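Local coordinates for nonsense-mediated mRNA decay protein 2 (Saccharomyces cerevisiae, PDB 4LUN), which takes part in nonsense-mediated decay of mRNAs containing premature stop codons, this piece being its N-terminal MIF4G domain, at residues A[6-10]-A[149-154]; A[48-53]-A[94-98]; A[156-160]-A[179-183]. All blocks are in the same frame, centred on the assembly; numbering follows the deposited sequence.

Contact 1: A[6-10]-A[149-154]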
ATOM      1  N   LYS A   6      10.168  13.669   8.993  1.00 27.16           N
ATOM      2  CA  LYS A   6       9.128  12.721   9.384  1.00 23.54           C
ATOM      3  C   LYS A   6       8.829  12.863  10.867  1.00 23.21           C
ATOM      4  O   LYS A   6       7.669  12.910  11.279  1.00 23.13           O
ATOM      5  CB  LYS A   6       9.558  11.276   9.097  1.00 28.58           C
ATOM      6  CG  LYS A   6       9.390  10.827   7.656  1.00 30.35           C
ATOM      7  CD  LYS A   6       9.601   9.321   7.545  1.00 29.18           C
ATOM      8  CE  LYS A   6       9.345   8.824   6.134  1.00 39.41           C
ATOM      9  NZ  LYS A   6       9.834   9.795   5.118  1.00 46.25           N
ATOM     10  N   LYS A   7       9.882  12.939  11.674  1.00 25.10           N
ATOM     11  CA  LYS A   7       9.715  13.046  13.122  1.00 26.30           C
ATOM     12  C   LYS A   7       9.114  14.394  13.537  1.00 26.13           C
ATOM     13  O   LYS A   7       8.283  14.457  14.451  1.00 26.10           O
ATOM     14  CB  LYS A   7      11.034  12.745  13.845  1.00 28.40           C
ATOM     15  CG  LYS A   7      11.471  11.289  13.705  1.00 38.70           C
ATOM     16  CD  LYS A   7      12.814  11.016  14.372  1.00 44.15           C
ATOM     17  CE  LYS A   7      13.878  10.676  13.342  1.00 38.15           C
ATOM     18  NZ  LYS A   7      14.421   9.301  13.541  1.00 48.69           N
ATOM     19  N   GLU A   8       9.518  15.467  12.860  1.00 23.62           N
ATOM     20  CA  GLU A   8       8.923  16.781  13.092  1.00 25.71           C
ATOM     21  C   GLU A   8       7.413  16.749  12.874  1.00 28.53           C
ATOM     22  O   GLU A   8       6.644  17.224  13.709  1.00 27.58           O
ATOM     23  CB  GLU A   8       9.522  17.825  12.143  1.00 34.78           C
ATOM     24  CG  GLU A   8      10.934  18.278  12.472  1.00 40.65           C
ATOM     25  CD  GLU A   8      11.414  19.373  11.526  1.00 51.19           C
ATOM     26  OE1 GLU A   8      10.558  20.074  10.941  1.00 49.33           O
ATOM     27  OE2 GLU A   8      12.644  19.526  11.366  1.00 52.12           O
ATOM     28  N   LEU A   9       6.999  16.198  11.734  1.00 22.02           N
ATOM     29  CA  LEU A   9       5.582  16.089  11.399  1.00 22.50           C
ATOM     30  C   LEU A   9       4.864  15.147  12.351  1.00 23.03           C
ATOM     31  O   LEU A   9       3.727  15.412  12.750  1.00 22.55           O
ATOM     32  CB  LEU A   9       5.408  15.572   9.971  1.00 23.13           C
ATOM     33  CG  LEU A   9       5.699  16.563   8.843  1.00 28.29           C
ATOM     34  CD1 LEU A   9       5.649  15.858   7.499  1.00 20.90           C
ATOM     35  CD2 LEU A   9       4.704  17.714   8.876  1.00 25.60           C
ATOM     36  N   HIS A  10       5.516  14.037  12.685  1.00 22.09           N
ATOM     37  CA  HIS A  10       4.942  13.072  13.624  1.00 19.94           C
ATOM     38  C   HIS A  10       4.603  13.746  14.951  1.00 20.71           C
ATOM     39  O   HIS A  10       3.520  13.540  15.504  1.00 22.41           O
ATOM     40  CB  HIS A  10       5.865  11.868  13.831  1.00 23.41           C
ATOM     41  CG  HIS A  10       5.196  10.719  14.518  1.00 21.47           C
ATOM     42  ND1 HIS A  10       5.037  10.659  15.885  1.00 21.31           N
ATOM     43  CD2 HIS A  10       4.623   9.597  14.024  1.00 18.31           C
ATOM     44  CE1 HIS A  10       4.395   9.548  16.205  1.00 23.54           C
ATOM     45  NE2 HIS A  10       4.128   8.892  15.090  1.00 20.84           N
ATOM     46  N   GLU A 149       3.133   6.133   4.181  1.00 14.04           N
ATOM     47  CA  GLU A 149       3.852   7.381   4.406  1.00 16.73           C
ATOM     48  C   GLU A 149       3.078   8.245   5.401  1.00 21.89           C
ATOM     49  O   GLU A 149       3.678   8.927   6.254  1.00 16.54           O
ATOM     50  CB  GLU A 149       4.067   8.155   3.101  1.00 21.82           C
ATOM     51  CG  GLU A 149       4.869   7.436   2.017  1.00 23.37           C
ATOM     52  CD  GLU A 149       6.359   7.315   2.314  1.00 34.56           C
ATOM     53  OE1 GLU A 149       6.808   7.695   3.421  1.00 34.45           O
ATOM     54  OE2 GLU A 149       7.085   6.825   1.422  1.00 33.82           O
ATOM     55  N   LEU A 150       1.748   8.206   5.314  1.00 16.89           N
ATOM     56  CA  LEU A 150       0.909   8.970   6.246  1.00 13.37           C
ATOM     57  C   LEU A 150       0.807   8.311   7.619  1.00 18.07           C
ATOM     58  O   LEU A 150       0.523   8.975   8.628  1.00 17.91           O
ATOM     59  CB  LEU A 150      -0.497   9.196   5.671  1.00 16.91           C
ATOM     60  CG  LEU A 150      -0.524  10.162   4.498  1.00 20.15           C
ATOM     61  CD1 LEU A 150      -1.871  10.067   3.778  1.00 18.15           C
ATOM     62  CD2 LEU A 150      -0.281  11.584   5.007  1.00 18.95           C
ATOM     63  N   TYR A 151       1.011   7.004   7.649  1.00 15.56           N
ATOM     64  CA  TYR A 151       1.110   6.291   8.907  1.00 14.96           C
ATOM     65  C   TYR A 151       2.384   6.733   9.611  1.00 18.46           C
ATOM     66  O   TYR A 151       2.375   7.012  10.814  1.00 15.99           O
ATOM     67  CB  TYR A 151       1.119   4.768   8.669  1.00 16.94           C
ATOM     68  CG  TYR A 151       1.531   4.011   9.914  1.00 13.69           C
ATOM     69  CD1 TYR A 151       0.595   3.653  10.870  1.00 15.70           C
ATOM     70  CD2 TYR A 151       2.863   3.678  10.143  1.00 15.82           C
ATOM     71  CE1 TYR A 151       0.978   2.992  12.021  1.00 14.19           C
ATOM     72  CE2 TYR A 151       3.252   3.024  11.286  1.00 16.60           C
ATOM     73  CZ  TYR A 151       2.313   2.677  12.221  1.00 13.95           C
ATOM     74  OH  TYR A 151       2.708   2.001  13.355  1.00 16.67           O
ATOM     75  N   LEU A 152       3.485   6.798   8.868  1.00 17.60           N
ATOM     76  CA  LEU A 152       4.778   7.075   9.490  1.00 19.89           C
ATOM     77  C   LEU A 152       4.877   8.502  10.040  1.00 20.78           C
ATOM     78  O   LEU A 152       5.703   8.782  10.917  1.00 21.37           O
ATOM     79  CB  LEU A 152       5.921   6.797   8.520  1.00 18.15           C
ATOM     80  CG  LEU A 152       6.152   5.313   8.211  1.00 17.94           C
ATOM     81  CD1 LEU A 152       7.088   5.176   7.023  1.00 23.95           C
ATOM     82  CD2 LEU A 152       6.713   4.583   9.436  1.00 18.63           C
ATOM     83  N   VAL A 153       4.048   9.400   9.531  1.00 18.69           N
ATOM     84  CA  VAL A 153       4.004  10.754  10.097  1.00 17.41           C
ATOM     85  C   VAL A 153       2.865  10.948  11.095  1.00 16.37           C
ATOM     86  O   VAL A 153       2.592  12.063  11.516  1.00 19.15           O
ATOM     87  CB  VAL A 153       4.011  11.876   9.013  1.00 18.89           C
ATOM     88  CG1 VAL A 153       5.295  11.802   8.195  1.00 22.90           C
ATOM     89  CG2 VAL A 153       2.778  11.792   8.121  1.00 15.27           C
ATOM     90  N   GLY A 154       2.216   9.863  11.497  1.00 17.31           N
ATOM     91  CA  GLY A 154       1.250   9.945  12.577  1.00 20.81           C
ATOM     92  C   GLY A 154      -0.119  10.487  12.210  1.00 18.36           C
ATOM     93  O   GLY A 154      -0.902  10.864  13.084  1.00 18.33           O
TER
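Lys6, Leu9 and His10, on one side of helix 3-17, pack against Val153 and its neighbours, where helix 130-152 ends in a Schellman motif. Gly154, with its positive phi of 79°, is the C-prime residue of that motif: its N bonds back to Tyr151 O, while Val155 N returns to Leu150 O. The apolar part centres on Val153. Its side chain lies alongside that of Leu9, pointing the same way, with Leu9 CB 4.1 Å from Val153 CB. CG1 of Val153 also touches the backbone of helix 3-17 one turn before His10, 4.0 Å from Lys6 O. Leu9 and Glu149 both touch helix 87-104 as well, so the three helices share this buried junction.

The charged part is looser. The Lys6 chain runs extended and bends only at chi4 (38°), leaving NZ 4.1 Å from Glu149 OE1, beyond a salt bridge; the stronger partner of Glu149 is Arg145, which holds OE2. Polar backbone atoms of the turn face the end of the segment 6-10. Val153 O receives a CA-H...O contact from His10 CA at 3.3 Å and a hydrogen bond from Asn13 ND2, one helical turn on. With CG anti to the backbone N (chi1 -167°), the His10 ring reaches across the helix end, bringing CD2 at the ring edge to 3.4 Å from Leu152 O.

Contact 2: A[48-53]-A[94-98]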
ATOM      1  N   PHE A  48      -2.225  16.270  -5.991  1.00 38.85           N
ATOM      2  CA  PHE A  48      -1.084  16.403  -5.102  1.00 34.32           C
ATOM      3  C   PHE A  48       0.191  16.105  -5.886  1.00 41.29           C
ATOM      4  O   PHE A  48       0.567  14.944  -6.070  1.00 40.78           O
ATOM      5  CB  PHE A  48      -1.233  15.483  -3.880  1.00 32.34           C
ATOM      6  CG  PHE A  48      -2.466  15.766  -3.049  1.00 34.13           C
ATOM      7  CD1 PHE A  48      -3.127  16.986  -3.146  1.00 36.12           C
ATOM      8  CD2 PHE A  48      -2.967  14.812  -2.177  1.00 34.87           C
ATOM      9  CE1 PHE A  48      -4.260  17.246  -2.390  1.00 39.15           C
ATOM     10  CE2 PHE A  48      -4.099  15.069  -1.411  1.00 34.84           C
ATOM     11  CZ  PHE A  48      -4.747  16.285  -1.518  1.00 33.28           C
ATOM     12  N   VAL A  49       0.827  17.164  -6.379  1.00 38.29           N
ATOM     13  CA  VAL A  49       2.084  17.046  -7.104  1.00 38.62           C
ATOM     14  C   VAL A  49       3.115  17.963  -6.465  1.00 38.85           C
ATOM     15  O   VAL A  49       2.777  18.803  -5.632  1.00 45.35           O
ATOM     16  CB  VAL A  49       1.938  17.415  -8.597  1.00 44.13           C
ATOM     17  CG1 VAL A  49       0.905  16.522  -9.278  1.00 43.91           C
ATOM     18  CG2 VAL A  49       1.577  18.883  -8.750  1.00 44.32           C
ATOM     19  N   LYS A  50       4.370  17.793  -6.865  1.00 46.13           N
ATOM     20  CA  LYS A  50       5.482  18.525  -6.273  1.00 43.11           C
ATOM     21  C   LYS A  50       5.295  20.034  -6.382  1.00 48.88           C
ATOM     22  O   LYS A  50       4.919  20.543  -7.440  1.00 51.00           O
ATOM     23  CB  LYS A  50       6.795  18.108  -6.939  1.00 50.49           C
ATOM     24  CG  LYS A  50       8.000  18.181  -6.019  1.00 51.07           C
ATOM     25  CD  LYS A  50       8.965  19.270  -6.438  1.00 57.21           C
ATOM     26  CE  LYS A  50      10.253  19.185  -5.634  1.00 63.15           C
ATOM     27  NZ  LYS A  50      10.958  17.888  -5.856  1.00 59.03           N
ATOM     28  N   GLY A  51       5.547  20.737  -5.280  1.00 49.43           N
ATOM     29  CA  GLY A  51       5.470  22.187  -5.253  1.00 49.68           C
ATOM     30  C   GLY A  51       4.107  22.747  -4.881  1.00 56.24           C
ATOM     31  O   GLY A  51       4.009  23.862  -4.361  1.00 53.16           O
ATOM     32  N   SER A  52       3.052  21.977  -5.143  1.00 52.58           N
ATOM     33  CA  SER A  52       1.687  22.422  -4.868  1.00 50.09           C
ATOM     34  C   SER A  52       1.413  22.574  -3.369  1.00 51.43           C
ATOM     35  O   SER A  52       0.439  23.213  -2.969  1.00 47.16           O
ATOM     36  CB  SER A  52       0.669  21.460  -5.493  1.00 46.43           C
ATOM     37  OG  SER A  52       0.640  20.219  -4.812  1.00 43.81           O
ATOM     38  N   GLU A  53       2.283  21.986  -2.553  1.00 48.31           N
ATOM     39  CA  GLU A  53       2.124  21.978  -1.102  1.00 49.87           C
ATOM     40  C   GLU A  53       2.167  23.372  -0.465  1.00 46.27           C
ATOM     41  O   GLU A  53       1.318  23.709   0.361  1.00 45.40           O
ATOM     42  CB  GLU A  53       3.201  21.090  -0.474  1.00 46.50           C
ATOM     43  CG  GLU A  53       4.244  20.612  -1.475  1.00 48.44           C
ATOM     44  CD  GLU A  53       5.631  20.520  -0.876  1.00 54.36           C
ATOM     45  OE1 GLU A  53       5.963  21.366  -0.019  1.00 63.71           O
ATOM     46  OE2 GLU A  53       6.389  19.601  -1.264  1.00 51.17           O
ATOM     47  N   VAL A  94       1.892  14.179   1.520  1.00 25.46           N
ATOM     48  CA  VAL A  94       2.119  14.043   2.956  1.00 22.60           C
ATOM     49  C   VAL A  94       2.091  15.402   3.672  1.00 27.03           C
ATOM     50  O   VAL A  94       1.479  15.539   4.728  1.00 25.02           O
ATOM     51  CB  VAL A  94       3.450  13.320   3.264  1.00 24.56           C
ATOM     52  CG1 VAL A  94       3.779  13.417   4.749  1.00 26.27           C
ATOM     53  CG2 VAL A  94       3.385  11.864   2.809  1.00 26.14           C
ATOM     54  N   GLU A  95       2.750  16.403   3.094  1.00 28.59           N
ATOM     55  CA  GLU A  95       2.779  17.733   3.700  1.00 26.99           C
ATOM     56  C   GLU A  95       1.398  18.383   3.722  1.00 26.92           C
ATOM     57  O   GLU A  95       1.012  19.009   4.705  1.00 24.08           O
ATOM     58  CB  GLU A  95       3.764  18.641   2.964  1.00 31.09           C
ATOM     59  CG  GLU A  95       5.222  18.245   3.125  1.00 33.19           C
ATOM     60  CD  GLU A  95       5.837  18.738   4.422  1.00 37.11           C
ATOM     61  OE1 GLU A  95       5.157  19.460   5.190  1.00 39.39           O
ATOM     62  OE2 GLU A  95       7.016  18.411   4.669  1.00 36.01           O
ATOM     63  N   ILE A  96       0.665  18.234   2.624  1.00 27.34           N
ATOM     64  CA  ILE A  96      -0.686  18.769   2.506  1.00 28.18           C
ATOM     65  C   ILE A  96      -1.663  18.103   3.477  1.00 29.21           C
ATOM     66  O   ILE A  96      -2.429  18.781   4.159  1.00 25.17           O
ATOM     67  CB  ILE A  96      -1.199  18.617   1.066  1.00 30.40           C
ATOM     68  CG1 ILE A  96      -0.344  19.462   0.120  1.00 33.37           C
ATOM     69  CG2 ILE A  96      -2.667  18.999   0.966  1.00 31.04           C
ATOM     70  CD1 ILE A  96      -0.473  19.065  -1.341  1.00 31.03           C
ATOM     71  N   ILE A  97      -1.638  16.780   3.547  1.00 23.27           N
ATOM     72  CA  ILE A  97      -2.519  16.075   4.474  1.00 23.26           C
ATOM     73  C   ILE A  97      -2.157  16.404   5.919  1.00 22.66           C
ATOM     74  O   ILE A  97      -3.040  16.551   6.751  1.00 22.39           O
ATOM     75  CB  ILE A  97      -2.504  14.545   4.255  1.00 23.59           C
ATOM     76  CG1 ILE A  97      -3.003  14.204   2.849  1.00 29.76           C
ATOM     77  CG2 ILE A  97      -3.370  13.833   5.294  1.00 20.47           C
ATOM     78  CD1 ILE A  97      -4.389  14.725   2.561  1.00 32.08           C
ATOM     79  N   SER A  98      -0.864  16.527   6.210  1.00 20.27           N
ATOM     80  CA  SER A  98      -0.417  16.891   7.557  1.00 19.01           C
ATOM     81  C   SER A  98      -0.944  18.266   7.962  1.00 23.03           C
ATOM     82  O   SER A  98      -1.377  18.450   9.097  1.00 24.22           O
ATOM     83  CB  SER A  98       1.108  16.859   7.668  1.00 22.71           C
ATOM     84  OG  SER A  98       1.596  15.534   7.557  1.00 23.10           O
TER
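A type II beta turn from Val49 to Ser52 leads the chain into helix 52-60, and the first residues of that helix come up against helix 87-104, where Glu53 and Ile96 have the nearest CA atoms, 5.6 Å apart. Gly51 occupies the positive-phi corner of the turn (phi 90°). Val49 O closes it with two bonds from Ser52: the backbone N approaches at 3.2 Å, and OG donates at 2.7 Å in the carbonyl plane, on a lone pair. With OG between the backbone N and the carbonyl carbon (chi1 71°), the Ser52 hydroxyl is directed back to Val49 O for this second bond.

Across the contact, Ile96 carries most of the packing, touching Phe48, Ser52 and Glu53. Its CG1 rests 3.7 Å from Glu53 CA and close to Glu53 CB, while its CD1 reaches farther, to 3.8 Å from both Ser52 OG and Phe48 CD1. The Phe48 and Ile96 side chains are inclined to each other; across the ring from CD1, Phe48 CE2 is 4.0 Å from Ile97 CD1, and the side chains of Phe48 and Ile97 cross at about a right angle. The ring thus bridges two successive isoleucines, and Val76, Cys79 and Leu80 of helix 69-81 also pack on it. Beside this apolar group, Glu53 and Glu95 touch through their CB atoms, while the carboxylate of Glu95 turns away to a salt bridge with Arg5 of helix 3-17.

Apolar side chains packed between helices in this way form the core of the helical HEAT-repeat fold of this MIF4G domain, here joining helices 52-60, 69-81 and 87-104.

Contact 3: A[156-160]-A[179-183]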
ATOM      1  N   PHE A 156      -2.378   8.685   9.861  1.00 18.48           N
ATOM      2  CA  PHE A 156      -3.172   7.460   9.806  1.00 18.48           C
ATOM      3  C   PHE A 156      -2.586   6.433  10.764  1.00 26.02           C
ATOM      4  O   PHE A 156      -1.615   5.769  10.417  1.00 29.61           O
ATOM      5  CB  PHE A 156      -3.085   6.851   8.411  1.00 16.97           C
ATOM      6  CG  PHE A 156      -3.883   7.563   7.352  1.00 18.97           C
ATOM      7  CD1 PHE A 156      -4.814   8.539   7.667  1.00 18.85           C
ATOM      8  CD2 PHE A 156      -3.713   7.212   6.018  1.00 20.12           C
ATOM      9  CE1 PHE A 156      -5.548   9.168   6.672  1.00 20.86           C
ATOM     10  CE2 PHE A 156      -4.443   7.834   5.014  1.00 21.13           C
ATOM     11  CZ  PHE A 156      -5.368   8.814   5.342  1.00 22.31           C
ATOM     12  N   ARG A 157      -3.179   6.257  11.938  1.00 17.64           N
ATOM     13  CA  ARG A 157      -2.546   5.443  12.970  1.00 20.59           C
ATOM     14  C   ARG A 157      -3.231   4.129  13.282  1.00 18.58           C
ATOM     15  O   ARG A 157      -2.575   3.094  13.380  1.00 18.76           O
ATOM     16  CB  ARG A 157      -2.443   6.240  14.275  1.00 16.89           C
ATOM     17  CG  ARG A 157      -1.959   7.667  14.073  1.00 21.38           C
ATOM     18  CD  ARG A 157      -1.768   8.373  15.418  1.00 20.23           C
ATOM     19  NE  ARG A 157      -3.027   8.592  16.128  1.00 20.20           N
ATOM     20  CZ  ARG A 157      -3.100   9.118  17.348  1.00 26.05           C
ATOM     21  NH1 ARG A 157      -1.992   9.476  17.983  1.00 25.73           N
ATOM     22  NH2 ARG A 157      -4.275   9.282  17.939  1.00 23.96           N
ATOM     23  N   THR A 158      -4.543   4.178  13.492  1.00 15.82           N
ATOM     24  CA  THR A 158      -5.249   3.023  14.031  1.00 17.76           C
ATOM     25  C   THR A 158      -6.741   3.145  13.758  1.00 15.15           C
ATOM     26  O   THR A 158      -7.251   4.243  13.566  1.00 18.52           O
ATOM     27  CB  THR A 158      -5.004   2.904  15.562  1.00 21.29           C
ATOM     28  OG1 THR A 158      -5.823   1.863  16.109  1.00 20.12           O
ATOM     29  CG2 THR A 158      -5.350   4.216  16.261  1.00 22.25           C
ATOM     30  N   LEU A 159      -7.445   2.017  13.733  1.00 16.22           N
ATOM     31  CA  LEU A 159      -8.890   2.065  13.590  1.00 16.66           C
ATOM     32  C   LEU A 159      -9.514   2.750  14.792  1.00 19.21           C
ATOM     33  O   LEU A 159     -10.641   3.226  14.720  1.00 19.77           O
ATOM     34  CB  LEU A 159      -9.474   0.660  13.441  1.00 19.22           C
ATOM     35  CG  LEU A 159      -9.116  -0.092  12.158  1.00 21.51           C
ATOM     36  CD1 LEU A 159      -9.601  -1.525  12.224  1.00 20.30           C
ATOM     37  CD2 LEU A 159      -9.701   0.604  10.928  1.00 23.09           C
ATOM     38  N   ASP A 160      -8.782   2.805  15.897  1.00 21.16           N
ATOM     39  CA  ASP A 160      -9.308   3.423  17.112  1.00 23.28           C
ATOM     40  C   ASP A 160      -9.540   4.937  16.979  1.00 25.21           C
ATOM     41  O   ASP A 160     -10.223   5.538  17.806  1.00 26.84           O
ATOM     42  CB  ASP A 160      -8.394   3.133  18.309  1.00 28.22           C
ATOM     43  CG  ASP A 160      -8.553   1.720  18.844  1.00 38.03           C
ATOM     44  OD1 ASP A 160      -9.531   1.043  18.463  1.00 42.51           O
ATOM     45  OD2 ASP A 160      -7.702   1.291  19.657  1.00 41.64           O
ATOM     46  N   LYS A 179      -6.553  -5.699  18.938  1.00 32.02           N
ATOM     47  CA  LYS A 179      -6.508  -5.411  17.511  1.00 32.43           C
ATOM     48  C   LYS A 179      -5.085  -5.531  16.996  1.00 31.65           C
ATOM     49  O   LYS A 179      -4.128  -5.147  17.674  1.00 28.02           O
ATOM     50  CB  LYS A 179      -7.026  -4.009  17.206  1.00 29.96           C
ATOM     51  CG  LYS A 179      -8.530  -3.897  17.092  1.00 43.63           C
ATOM     52  CD  LYS A 179      -8.916  -2.499  16.644  1.00 38.56           C
ATOM     53  CE  LYS A 179     -10.422  -2.323  16.611  1.00 40.38           C
ATOM     54  NZ  LYS A 179     -10.804  -0.882  16.660  1.00 47.33           N
ATOM     55  N   ASP A 180      -4.955  -6.059  15.790  1.00 27.27           N
ATOM     56  CA  ASP A 180      -3.682  -6.056  15.099  1.00 22.62           C
ATOM     57  C   ASP A 180      -3.315  -4.627  14.683  1.00 18.75           C
ATOM     58  O   ASP A 180      -4.180  -3.761  14.577  1.00 21.17           O
ATOM     59  CB  ASP A 180      -3.781  -6.950  13.866  1.00 20.79           C
ATOM     60  CG  ASP A 180      -4.027  -8.415  14.219  1.00 30.94           C
ATOM     61  OD1 ASP A 180      -3.328  -8.936  15.111  1.00 31.57           O
ATOM     62  OD2 ASP A 180      -4.915  -9.044  13.598  1.00 33.28           O
ATOM     63  N   PRO A 181      -2.019  -4.368  14.462  1.00 20.04           N
ATOM     64  CA  PRO A 181      -1.632  -3.082  13.872  1.00 16.28           C
ATOM     65  C   PRO A 181      -2.335  -2.913  12.534  1.00 14.94           C
ATOM     66  O   PRO A 181      -2.546  -3.915  11.842  1.00 15.01           O
ATOM     67  CB  PRO A 181      -0.123  -3.252  13.637  1.00 15.38           C
ATOM     68  CG  PRO A 181       0.303  -4.254  14.656  1.00 21.64           C
ATOM     69  CD  PRO A 181      -0.857  -5.230  14.735  1.00 20.40           C
ATOM     70  N   LEU A 182      -2.680  -1.680  12.178  1.00 15.28           N
ATOM     71  CA  LEU A 182      -3.490  -1.415  10.985  1.00 15.09           C
ATOM     72  C   LEU A 182      -2.811  -1.862   9.696  1.00 15.59           C
ATOM     73  O   LEU A 182      -3.465  -2.431   8.809  1.00 14.60           O
ATOM     74  CB  LEU A 182      -3.870   0.063  10.917  1.00 15.43           C
ATOM     75  CG  LEU A 182      -4.829   0.499   9.802  1.00 16.11           C
ATOM     76  CD1 LEU A 182      -6.017  -0.455   9.678  1.00 18.78           C
ATOM     77  CD2 LEU A 182      -5.324   1.930  10.050  1.00 21.08           C
ATOM     78  N   LEU A 183      -1.503  -1.630   9.587  1.00 16.84           N
ATOM     79  CA  LEU A 183      -0.767  -2.119   8.421  1.00 15.92           C
ATOM     80  C   LEU A 183      -0.826  -3.630   8.289  1.00 17.96           C
ATOM     81  O   LEU A 183      -0.878  -4.139   7.181  1.00 16.56           O
ATOM     82  CB  LEU A 183       0.698  -1.670   8.440  1.00 16.11           C
ATOM     83  CG  LEU A 183       0.966  -0.243   7.983  1.00 22.35           C
ATOM     84  CD1 LEU A 183       2.381   0.172   8.379  1.00 22.22           C
ATOM     85  CD2 LEU A 183       0.774  -0.152   6.457  1.00 20.41           C
TER
HETATM   86  O   HOH W   1      -2.216   0.448  14.166  1.00 16.11           O
HETATM   87  O   HOH W   2      -4.011  -0.540  15.747  1.00 26.01           O
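Leu182 has CG anti to its own backbone N (chi1 -174°), and Leu159 has CG anti to its carbonyl carbon (chi1 -67°); these torsions bring the two side chains together at about a right angle, Leu159 CG 4.0 Å from Leu182 CD1. The pair joins the ST turn at Thr158 to the first turn of helix 182-190 in this all-helical MIF4G domain. In the ST turn Thr158 OG1 accepts from Asp160 N at 3.1 Å in a nearly straight bond (171°). The other methyl of Leu182, CD2, lies over the backbone of Thr158, and Phe147 of helix 130-152 also packs on Leu182.

Two waters bridge the segments. One donates to Arg157 O and accepts from Leu182 N, which links the loop to the start of the helix just after the N-cap residue Pro181. The second bonds Thr158 OG1 and, weakly, Asp180 O.

Toward the surface, Lys179 runs extended beyond CG past Leu159, whose CB is 3.8 Å from Lys179 NZ. The ammonium ends in a salt bridge with Asp160, meeting OD1 nearly head-on to its C-O bond, with Lys179 NZ 2.9 Å from Asp160 OD1.

From the N terminus, helix 3-17 supplies the first side of contact 1, whose partner comes 139 residues later at the end of helix 130-152. Contact 2 is nested inside this long loop, closing a shorter one between the start of helix 52-60 and helix 87-104. The two touch directly: Val94 packs on Glu149 and Val153, Ile97 on Leu150, and Ser98 on Leu9, so helix 87-104, one half of contact 2, also packs on both segments of contact 1. Contact 3 follows in series, closing a loop without alpha-helix within the connection from helix 130-152 to helix 182-190. It touches contact 1 through Tyr151 and a probable Leu150 O to Phe156 N hydrogen bond, but does not touch contact 2.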